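Sporulation inhibitor of replication protein SirA (Bacillus subtilis, PDB 4TPS) inhibits initiation of DNA replication during sporulation, preventing overinitiation and so enforcing diploidy, and binds domain I of the initiator DnaA. Local coordinates at residues I62-L75 with I120-F132. Residues are numbered along the deposited sequence; the frame is centred on the assembly and turned at random. Where two conformers were deposited one is given.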
ATOM      1  N   ILE A  62      -3.639 -10.033   6.312  1.00 16.94           N
ATOM      2  CA  ILE A  62      -3.040 -10.475   7.585  1.00 15.39           C
ATOM      3  C   ILE A  62      -3.304 -12.007   7.729  1.00 18.62           C
ATOM      4  O   ILE A  62      -4.370 -12.443   7.443  1.00 19.72           O
ATOM      5  CB  ILE A  62      -3.664  -9.688   8.761  1.00 19.19           C
ATOM      6  CG1 ILE A  62      -3.473  -8.153   8.606  1.00 19.87           C
ATOM      7  CG2 ILE A  62      -3.128 -10.176  10.087  1.00 21.39           C
ATOM      8  CD1 ILE A  62      -2.038  -7.675   8.394  1.00 19.68           C
ATOM      9  N   PRO A  63      -2.305 -12.823   8.138  1.00 19.45           N
ATOM     10  CA  PRO A  63      -2.550 -14.286   8.261  1.00 18.21           C
ATOM     11  C   PRO A  63      -3.206 -14.559   9.596  1.00 19.01           C
ATOM     12  O   PRO A  63      -2.538 -14.737  10.602  1.00 17.04           O
ATOM     13  CB  PRO A  63      -1.127 -14.904   8.118  1.00 21.03           C
ATOM     14  CG  PRO A  63      -0.236 -13.788   8.626  1.00 20.79           C
ATOM     15  CD  PRO A  63      -0.879 -12.477   8.288  1.00 20.24           C
ATOM     16  N   ILE A  64      -4.540 -14.489   9.597  1.00 16.36           N
ATOM     17  CA  ILE A  64      -5.291 -14.388  10.866  1.00 15.93           C
ATOM     18  C   ILE A  64      -5.046 -15.601  11.770  1.00 15.72           C
ATOM     19  O   ILE A  64      -4.756 -15.465  12.982  1.00 15.39           O
ATOM     20  CB  ILE A  64      -6.804 -14.212  10.611  1.00 20.29           C
ATOM     21  CG1 ILE A  64      -7.101 -12.912   9.798  1.00 22.82           C
ATOM     22  CG2 ILE A  64      -7.563 -14.197  11.938  1.00 23.00           C
ATOM     23  CD1 ILE A  64      -6.795 -11.632  10.513  1.00 20.15           C
ATOM     24  N   LEU A  65      -5.231 -16.805  11.230  1.00 17.55           N
ATOM     25  CA  LEU A  65      -5.077 -17.989  12.075  1.00 17.15           C
ATOM     26  C   LEU A  65      -3.629 -18.117  12.646  1.00 13.85           C
ATOM     27  O   LEU A  65      -3.448 -18.402  13.842  1.00 15.70           O
ATOM     28  CB  LEU A  65      -5.504 -19.249  11.348  1.00 17.40           C
ATOM     29  CG  LEU A  65      -5.290 -20.543  12.156  1.00 19.04           C
ATOM     30  CD1 LEU A  65      -6.081 -20.523  13.444  1.00 21.72           C
ATOM     31  CD2 LEU A  65      -5.619 -21.808  11.364  1.00 22.65           C
ATOM     32  N   HIS A  66      -2.638 -17.834  11.810  1.00 16.22           N
ATOM     33  CA  HIS A  66      -1.250 -17.825  12.231  1.00 14.35           C
ATOM     34  C   HIS A  66      -1.055 -16.821  13.385  1.00 14.06           C
ATOM     35  O   HIS A  66      -0.427 -17.120  14.382  1.00 16.19           O
ATOM     36  CB  HIS A  66      -0.370 -17.512  11.022  1.00 15.68           C
ATOM     37  CG  HIS A  66       1.105 -17.630  11.248  1.00 18.35           C
ATOM     38  ND1 HIS A  66       1.691 -18.630  11.991  1.00 21.39           N
ATOM     39  CD2 HIS A  66       2.128 -16.877  10.776  1.00 21.76           C
ATOM     40  CE1 HIS A  66       2.998 -18.461  12.003  1.00 20.17           C
ATOM     41  NE2 HIS A  66       3.295 -17.422  11.255  1.00 20.22           N
ATOM     42  N   MET A  67      -1.623 -15.639  13.220  1.00 14.66           N
ATOM     43  CA  MET A  67      -1.520 -14.592  14.280  1.00 16.77           C
ATOM     44  C   MET A  67      -2.159 -15.087  15.564  1.00 14.68           C
ATOM     45  O   MET A  67      -1.591 -14.884  16.636  1.00 16.08           O
ATOM     46  CB  MET A  67      -2.125 -13.282  13.815  1.00 19.82           C
ATOM     47  CG  MET A  67      -1.282 -12.498  12.855  1.00 22.67           C
ATOM     48  SD  MET A  67       0.406 -12.225  13.445  1.00 25.52           S
ATOM     49  CE  MET A  67       0.046 -11.452  14.968  1.00 29.64           C
ATOM     50  N   HIS A  68      -3.370 -15.673  15.476  1.00 15.72           N
ATOM     51  CA  HIS A  68      -4.057 -16.140  16.658  1.00 15.98           C
ATOM     52  C   HIS A  68      -3.158 -17.124  17.416  1.00 17.36           C
ATOM     53  O   HIS A  68      -3.020 -17.039  18.643  1.00 17.49           O
ATOM     54  CB  HIS A  68      -5.336 -16.866  16.343  1.00 18.14           C
ATOM     55  CG  HIS A  68      -6.498 -15.993  16.066  1.00 17.39           C
ATOM     56  ND1 HIS A  68      -6.967 -15.076  16.969  1.00 19.84           N
ATOM     57  CD2 HIS A  68      -7.372 -15.980  15.032  1.00 17.97           C
ATOM     58  CE1 HIS A  68      -8.052 -14.494  16.493  1.00 18.63           C
ATOM     59  NE2 HIS A  68      -8.322 -15.036  15.324  1.00 17.33           N
ATOM     60  N   GLN A  69      -2.566 -18.076  16.684  1.00 16.44           N
ATOM     61  CA  GLN A  69      -1.721 -19.070  17.319  1.00 16.97           C
ATOM     62  C   GLN A  69      -0.524 -18.455  18.026  1.00 17.64           C
ATOM     63  O   GLN A  69      -0.224 -18.786  19.187  1.00 18.30           O
ATOM     64  CB  GLN A  69      -1.319 -20.099  16.307  1.00 17.64           C
ATOM     65  CG  GLN A  69      -2.550 -20.846  15.784  1.00 25.64           C
ATOM     66  CD  GLN A  69      -2.307 -21.737  14.570  1.00 24.47           C
ATOM     67  OE1 GLN A  69      -1.466 -21.446  13.714  1.00 24.86           O
ATOM     68  NE2 GLN A  69      -3.089 -22.831  14.473  1.00 30.01           N
ATOM     69  N   ARG A  70       0.162 -17.578  17.316  1.00 14.53           N
ATOM     70  CA  ARG A  70       1.323 -16.916  17.875  1.00 16.15           C
ATOM     71  C   ARG A  70       1.016 -16.010  19.064  1.00 16.63           C
ATOM     72  O   ARG A  70       1.777 -15.994  20.081  1.00 17.39           O
ATOM     73  CB  ARG A  70       2.052 -16.124  16.769  1.00 20.04           C
ATOM     74  CG  ARG A  70       2.685 -16.976  15.686  1.00 20.23           C
ATOM     75  CD  ARG A  70       3.873 -17.745  16.255  1.00 19.37           C
ATOM     76  NE  ARG A  70       4.592 -18.554  15.248  1.00 20.08           N
ATOM     77  CZ  ARG A  70       5.655 -18.156  14.554  1.00 21.94           C
ATOM     78  NH1 ARG A  70       6.190 -16.950  14.721  1.00 24.96           N
ATOM     79  NH2 ARG A  70       6.217 -19.000  13.683  1.00 23.99           N
ATOM     80  N   LEU A  71      -0.087 -15.301  18.965  1.00 17.79           N
ATOM     81  CA  LEU A  71      -0.527 -14.455  20.094  1.00 18.44           C
ATOM     82  C   LEU A  71      -0.864 -15.270  21.333  1.00 18.13           C
ATOM     83  O   LEU A  71      -0.436 -14.932  22.449  1.00 20.47           O
ATOM     84  CB  LEU A  71      -1.729 -13.608  19.678  1.00 16.81           C
ATOM     85  CG  LEU A  71      -1.399 -12.461  18.702  1.00 14.51           C
ATOM     86  CD1 LEU A  71      -2.689 -12.002  18.027  1.00 19.88           C
ATOM     87  CD2 LEU A  71      -0.711 -11.318  19.421  1.00 20.20           C
ATOM     88  N   LYS A  72      -1.648 -16.313  21.170  1.00 18.82           N
ATOM     89  CA  LYS A  72      -2.050 -17.107  22.321  1.00 21.82           C
ATOM     90  C   LYS A  72      -0.876 -17.752  22.985  1.00 23.35           C
ATOM     91  O   LYS A  72      -0.834 -17.852  24.217  1.00 29.35           O
ATOM     92  CB  LYS A  72      -3.026 -18.184  21.918  1.00 23.44           C
ATOM     93  CG  LYS A  72      -4.417 -17.656  21.572  1.00 29.31           C
ATOM     94  CD  LYS A  72      -5.404 -18.818  21.547  1.00 39.92           C
ATOM     95  CE  LYS A  72      -6.364 -18.726  20.385  1.00 48.48           C
ATOM     96  NZ  LYS A  72      -6.915 -17.361  20.352  1.00 54.57           N
ATOM     97  N   MET A  73       0.126 -18.156  22.212  1.00 20.35           N
ATOM     98  CA  MET A  73       1.335 -18.727  22.810  0.50 25.00           C
ATOM     99  C   MET A  73       2.133 -17.699  23.601  1.00 25.51           C
ATOM    100  O   MET A  73       2.551 -17.949  24.743  1.00 27.02           O
ATOM    101  CB  MET A  73       2.259 -19.255  21.734  0.50 25.03           C
ATOM    102  CG  MET A  73       1.818 -20.502  21.088  0.50 31.16           C
ATOM    103  SD  MET A  73       2.989 -20.612  19.748  0.50 30.94           S
ATOM    104  CE  MET A  73       2.005 -21.700  18.736  0.50 31.79           C
ATOM    105  N   ASN A  74       2.352 -16.542  23.009  1.00 20.91           N
ATOM    106  CA  ASN A  74       3.120 -15.501  23.628  1.00 21.73           C
ATOM    107  C   ASN A  74       2.474 -14.846  24.847  1.00 26.43           C
ATOM    108  O   ASN A  74       3.186 -14.441  25.770  1.00 27.12           O
ATOM    109  CB  ASN A  74       3.426 -14.431  22.625  1.00 21.90           C
ATOM    110  CG  ASN A  74       4.588 -13.609  23.064  1.00 25.23           C
ATOM    111  OD1 ASN A  74       5.738 -14.080  23.113  1.00 32.11           O
ATOM    112  ND2 ASN A  74       4.315 -12.422  23.458  1.00 27.40           N
ATOM    113  N   LEU A  75       1.147 -14.727  24.835  1.00 23.95           N
ATOM    114  CA  LEU A  75       0.418 -14.058  25.923  1.00 23.33           C
ATOM    115  C   LEU A  75      -0.001 -14.993  27.081  1.00 26.84           C
ATOM    116  O   LEU A  75      -0.596 -14.543  28.048  1.00 24.11           O
ATOM    117  CB  LEU A  75      -0.812 -13.338  25.376  1.00 20.05           C
ATOM    118  CG  LEU A  75      -0.525 -12.311  24.301  1.00 23.16           C
ATOM    119  CD1 LEU A  75      -1.845 -11.713  23.831  1.00 19.14           C
ATOM    120  CD2 LEU A  75       0.391 -11.209  24.795  1.00 30.53           C
ATOM    121  N   ILE A 120       5.051  -5.823  23.165  1.00 18.59           N
ATOM    122  CA  ILE A 120       4.607  -7.212  23.262  1.00 19.64           C
ATOM    123  C   ILE A 120       3.991  -7.691  21.911  1.00 19.63           C
ATOM    124  O   ILE A 120       4.319  -8.776  21.409  1.00 19.15           O
ATOM    125  CB  ILE A 120       3.653  -7.418  24.453  1.00 21.83           C
ATOM    126  CG1 ILE A 120       4.505  -7.399  25.758  1.00 28.25           C
ATOM    127  CG2 ILE A 120       2.904  -8.717  24.344  1.00 25.05           C
ATOM    128  CD1 ILE A 120       3.710  -7.440  27.005  1.00 34.81           C
ATOM    129  N   PHE A 121       3.156  -6.836  21.325  1.00 15.98           N
ATOM    130  CA  PHE A 121       2.550  -7.146  20.040  1.00 15.70           C
ATOM    131  C   PHE A 121       3.564  -7.059  18.884  1.00 14.76           C
ATOM    132  O   PHE A 121       3.581  -7.920  18.001  1.00 15.62           O
ATOM    133  CB  PHE A 121       1.351  -6.259  19.795  1.00 15.06           C
ATOM    134  CG  PHE A 121       0.177  -6.532  20.734  1.00 16.34           C
ATOM    135  CD1 PHE A 121      -0.404  -7.769  20.783  1.00 16.49           C
ATOM    136  CD2 PHE A 121      -0.363  -5.525  21.492  1.00 16.67           C
ATOM    137  CE1 PHE A 121      -1.477  -8.057  21.616  1.00 14.85           C
ATOM    138  CE2 PHE A 121      -1.438  -5.778  22.338  1.00 16.77           C
ATOM    139  CZ  PHE A 121      -1.987  -7.049  22.387  1.00 17.11           C
ATOM    140  N   PHE A 122       4.414  -6.043  18.905  1.00 14.79           N
ATOM    141  CA  PHE A 122       5.394  -5.840  17.838  1.00 13.60           C
ATOM    142  C   PHE A 122       6.344  -7.016  17.807  1.00 15.25           C
ATOM    143  O   PHE A 122       6.805  -7.399  16.731  1.00 17.09           O
ATOM    144  CB  PHE A 122       6.235  -4.554  17.975  1.00 13.96           C
ATOM    145  CG  PHE A 122       5.460  -3.245  17.796  1.00 14.31           C
ATOM    146  CD1 PHE A 122       4.295  -3.182  17.084  1.00 14.65           C
ATOM    147  CD2 PHE A 122       6.023  -2.042  18.248  1.00 16.28           C
ATOM    148  CE1 PHE A 122       3.615  -1.992  16.925  1.00 14.18           C
ATOM    149  CE2 PHE A 122       5.355  -0.844  18.080  1.00 16.07           C
ATOM    150  CZ  PHE A 122       4.166  -0.817  17.360  1.00 17.36           C
ATOM    151  N   GLU A 123       6.694  -7.570  18.959  1.00 15.62           N
ATOM    152  CA  GLU A 123       7.603  -8.727  18.993  1.00 16.48           C
ATOM    153  C   GLU A 123       6.946  -9.958  18.321  1.00 18.46           C
ATOM    154  O   GLU A 123       7.615 -10.688  17.593  1.00 20.07           O
ATOM    155  CB  GLU A 123       7.962  -9.091  20.428  1.00 23.20           C
ATOM    156  CG  GLU A 123       9.127 -10.031  20.507  1.00 38.39           C
ATOM    157  CD  GLU A 123      10.500  -9.350  20.306  1.00 54.58           C
ATOM    158  OE1 GLU A 123      11.513 -10.036  20.544  1.00 69.68           O
ATOM    159  OE2 GLU A 123      10.614  -8.162  19.903  1.00 51.07           O
ATOM    160  N   VAL A 124       5.647 -10.184  18.520  1.00 16.14           N
ATOM    161  CA  VAL A 124       4.980 -11.297  17.833  1.00 16.87           C
ATOM    162  C   VAL A 124       5.020 -11.040  16.299  1.00 16.33           C
ATOM    163  O   VAL A 124       5.433 -11.894  15.517  1.00 17.63           O
ATOM    164  CB  VAL A 124       3.548 -11.429  18.327  1.00 16.14           C
ATOM    165  CG1 VAL A 124       2.738 -12.412  17.501  1.00 20.76           C
ATOM    166  CG2 VAL A 124       3.531 -11.830  19.807  1.00 20.58           C
ATOM    167  N   LEU A 125       4.670  -9.845  15.902  1.00 15.28           N
ATOM    168  CA  LEU A 125       4.628  -9.449  14.484  1.00 14.54           C
ATOM    169  C   LEU A 125       5.989  -9.589  13.789  1.00 14.64           C
ATOM    170  O   LEU A 125       6.079 -10.159  12.721  1.00 16.10           O
ATOM    171  CB  LEU A 125       4.108  -7.991  14.346  1.00 14.35           C
ATOM    172  CG  LEU A 125       2.619  -7.828  14.703  1.00 15.95           C
ATOM    173  CD1 LEU A 125       2.266  -6.351  14.726  1.00 17.81           C
ATOM    174  CD2 LEU A 125       1.725  -8.522  13.747  1.00 18.45           C
ATOM    175  N   ARG A 126       7.047  -9.128  14.428  1.00 13.18           N
ATOM    176  CA  ARG A 126       8.349  -9.124  13.817  1.00 16.24           C
ATOM    177  C   ARG A 126       8.881 -10.556  13.681  1.00 18.32           C
ATOM    178  O   ARG A 126       9.694 -10.793  12.825  1.00 21.44           O
ATOM    179  CB  ARG A 126       9.317  -8.167  14.507  1.00 19.99           C
ATOM    180  CG  ARG A 126       9.928  -8.674  15.794  1.00 24.03           C
ATOM    181  CD  ARG A 126      10.627  -7.542  16.528  1.00 32.78           C
ATOM    182  NE  ARG A 126      11.449  -8.142  17.573  1.00 40.22           N
ATOM    183  CZ  ARG A 126      12.779  -8.083  17.642  1.00 55.36           C
ATOM    184  NH1 ARG A 126      13.523  -7.412  16.756  1.00 60.55           N
ATOM    185  NH2 ARG A 126      13.382  -8.697  18.640  1.00 81.34           N
ATOM    186  N   LYS A 127       8.406 -11.488  14.515  1.00 18.57           N
ATOM    187  CA  LYS A 127       8.780 -12.883  14.340  1.00 20.89           C
ATOM    188  C   LYS A 127       7.933 -13.629  13.277  1.00 20.64           C
ATOM    189  O   LYS A 127       8.281 -14.693  12.804  1.00 26.61           O
ATOM    190  CB  LYS A 127       8.699 -13.577  15.706  1.00 20.66           C
ATOM    191  CG  LYS A 127       9.770 -13.074  16.683  1.00 22.75           C
ATOM    192  CD  LYS A 127       9.545 -13.669  18.048  1.00 30.35           C
ATOM    193  CE  LYS A 127      10.526 -13.158  19.087  1.00 43.18           C
ATOM    194  NZ  LYS A 127      10.030 -13.281  20.511  1.00 39.88           N
ATOM    195  N   VAL A 128       6.815 -13.058  12.893  1.00 19.69           N
ATOM    196  CA  VAL A 128       6.006 -13.586  11.835  1.00 19.58           C
ATOM    197  C   VAL A 128       6.529 -13.141  10.484  1.00 18.67           C
ATOM    198  O   VAL A 128       6.571 -13.943   9.542  1.00 22.72           O
ATOM    199  CB  VAL A 128       4.558 -13.146  12.025  1.00 18.28           C
ATOM    200  CG1 VAL A 128       3.701 -13.401  10.769  1.00 19.90           C
ATOM    201  CG2 VAL A 128       3.973 -13.886  13.231  1.00 18.88           C
ATOM    202  N   SER A 129       6.918 -11.872  10.369  1.00 20.07           N
ATOM    203  CA  SER A 129       7.450 -11.354   9.091  1.00 17.61           C
ATOM    204  C   SER A 129       8.286 -10.128   9.315  1.00 19.53           C
ATOM    205  O   SER A 129       7.925  -9.318  10.179  1.00 20.54           O
ATOM    206  CB  SER A 129       6.276 -10.988   8.174  1.00 18.17           C
ATOM    207  OG  SER A 129       6.701 -10.337   6.982  1.00 19.49           O
ATOM    208  N   PRO A 130       9.254  -9.859   8.438  1.00 18.37           N
ATOM    209  CA  PRO A 130      10.016  -8.587   8.461  1.00 19.28           C
ATOM    210  C   PRO A 130       9.307  -7.426   7.747  1.00 19.51           C
ATOM    211  O   PRO A 130       9.804  -6.282   7.753  1.00 24.35           O
ATOM    212  CB  PRO A 130      11.309  -8.945   7.726  1.00 23.48           C
ATOM    213  CG  PRO A 130      10.906  -9.988   6.762  1.00 27.73           C
ATOM    214  CD  PRO A 130       9.842 -10.808   7.458  1.00 21.78           C
ATOM    215  N   CYS A 131       8.136  -7.702   7.184  1.00 16.42           N
ATOM    216  CA  CYS A 131       7.477  -6.757   6.292  1.00 16.43           C
ATOM    217  C   CYS A 131       6.346  -5.941   6.895  1.00 13.59           C
ATOM    218  O   CYS A 131       5.563  -5.309   6.116  1.00 14.29           O
ATOM    219  CB  CYS A 131       6.898  -7.526   5.100  1.00 19.21           C
ATOM    220  SG  CYS A 131       8.235  -8.276   4.119  1.00 25.70           S
ATOM    221  N   PHE A 132       6.215  -5.923   8.230  1.00 14.19           N
ATOM    222  CA  PHE A 132       5.178  -5.063   8.835  1.00 13.35           C
ATOM    223  C   PHE A 132       5.711  -3.646   8.941  1.00 12.97           C
ATOM    224  O   PHE A 132       6.771  -3.386   9.482  1.00 15.65           O
ATOM    225  CB  PHE A 132       4.760  -5.564  10.202  1.00 13.68           C
ATOM    226  CG  PHE A 132       3.905  -6.815  10.177  1.00 13.34           C
ATOM    227  CD1 PHE A 132       2.566  -6.730   9.798  1.00 13.26           C
ATOM    228  CD2 PHE A 132       4.443  -8.048  10.511  1.00 15.00           C
ATOM    229  CE1 PHE A 132       1.796  -7.875   9.791  1.00 15.87           C
ATOM    230  CE2 PHE A 132       3.667  -9.217  10.463  1.00 16.05           C
ATOM    231  CZ  PHE A 132       2.345  -9.128  10.114  1.00 16.10           C
TER
HETATM  232  O   HOH W   1       5.773 -16.649   9.975  1.00 30.22           O
HETATM  233  O   HOH W   2       5.393 -14.612  16.511  1.00 22.33           O
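Val-124 pushes its isopropyl group between Met-67, Arg-70, Leu-71 and Asn-74, a knob in a four-residue hole. Its CG1 lies 3.8 Å from Arg-70 CB and also touches the methyl end of Met-67, while CG2 rests against CB and the amide nitrogen of Asn-74. Met-67 reaches across from the flank of its helix: chi2 and chi3 both bend (-52° and -56°), curling the thioether back so that CE lies 3.6 Å from Leu-125 CD2 and SD packs on Val-128 CG2. With an alanine in place of Met-67, Val-124 would probably lose one wall of its hole and a gap would open beside Leu-125. One helical turn on, Leu-71 CD2 meets the Phe-121 ring at its edge, in the ring plane, 3.8 Å from CD1; at the end of the row Leu-75 CD2 touches Ile-120 CG2 at 3.6 Å. Helices 64-75 and 120-128 lie side by side on one face of an antiparallel sheet, the axes of these segments approaching to 10.1 Å and their directions 131° from parallel. On the more exposed side the seam turns polar and is bridged by water: one molecule links His-66 NE2 to Val-128 O, and another donates to Val-124 O while accepting from Arg-70 NH1 at 3.1 Å, in the guanidinium plane. His-66 CE1 lies over one face of that guanidinium, offset toward its rim, which probably restricts its turning. Underneath, strand 96-103 backs the apolar row, with Met-102 against Met-67 and Phe-100 against both Leu-71 and Phe-121. Ile-107 of strand 106-113 lies against Ile-62 and Leu-125, and Leu-125 CD2 in turn lies over a face of Phe-132.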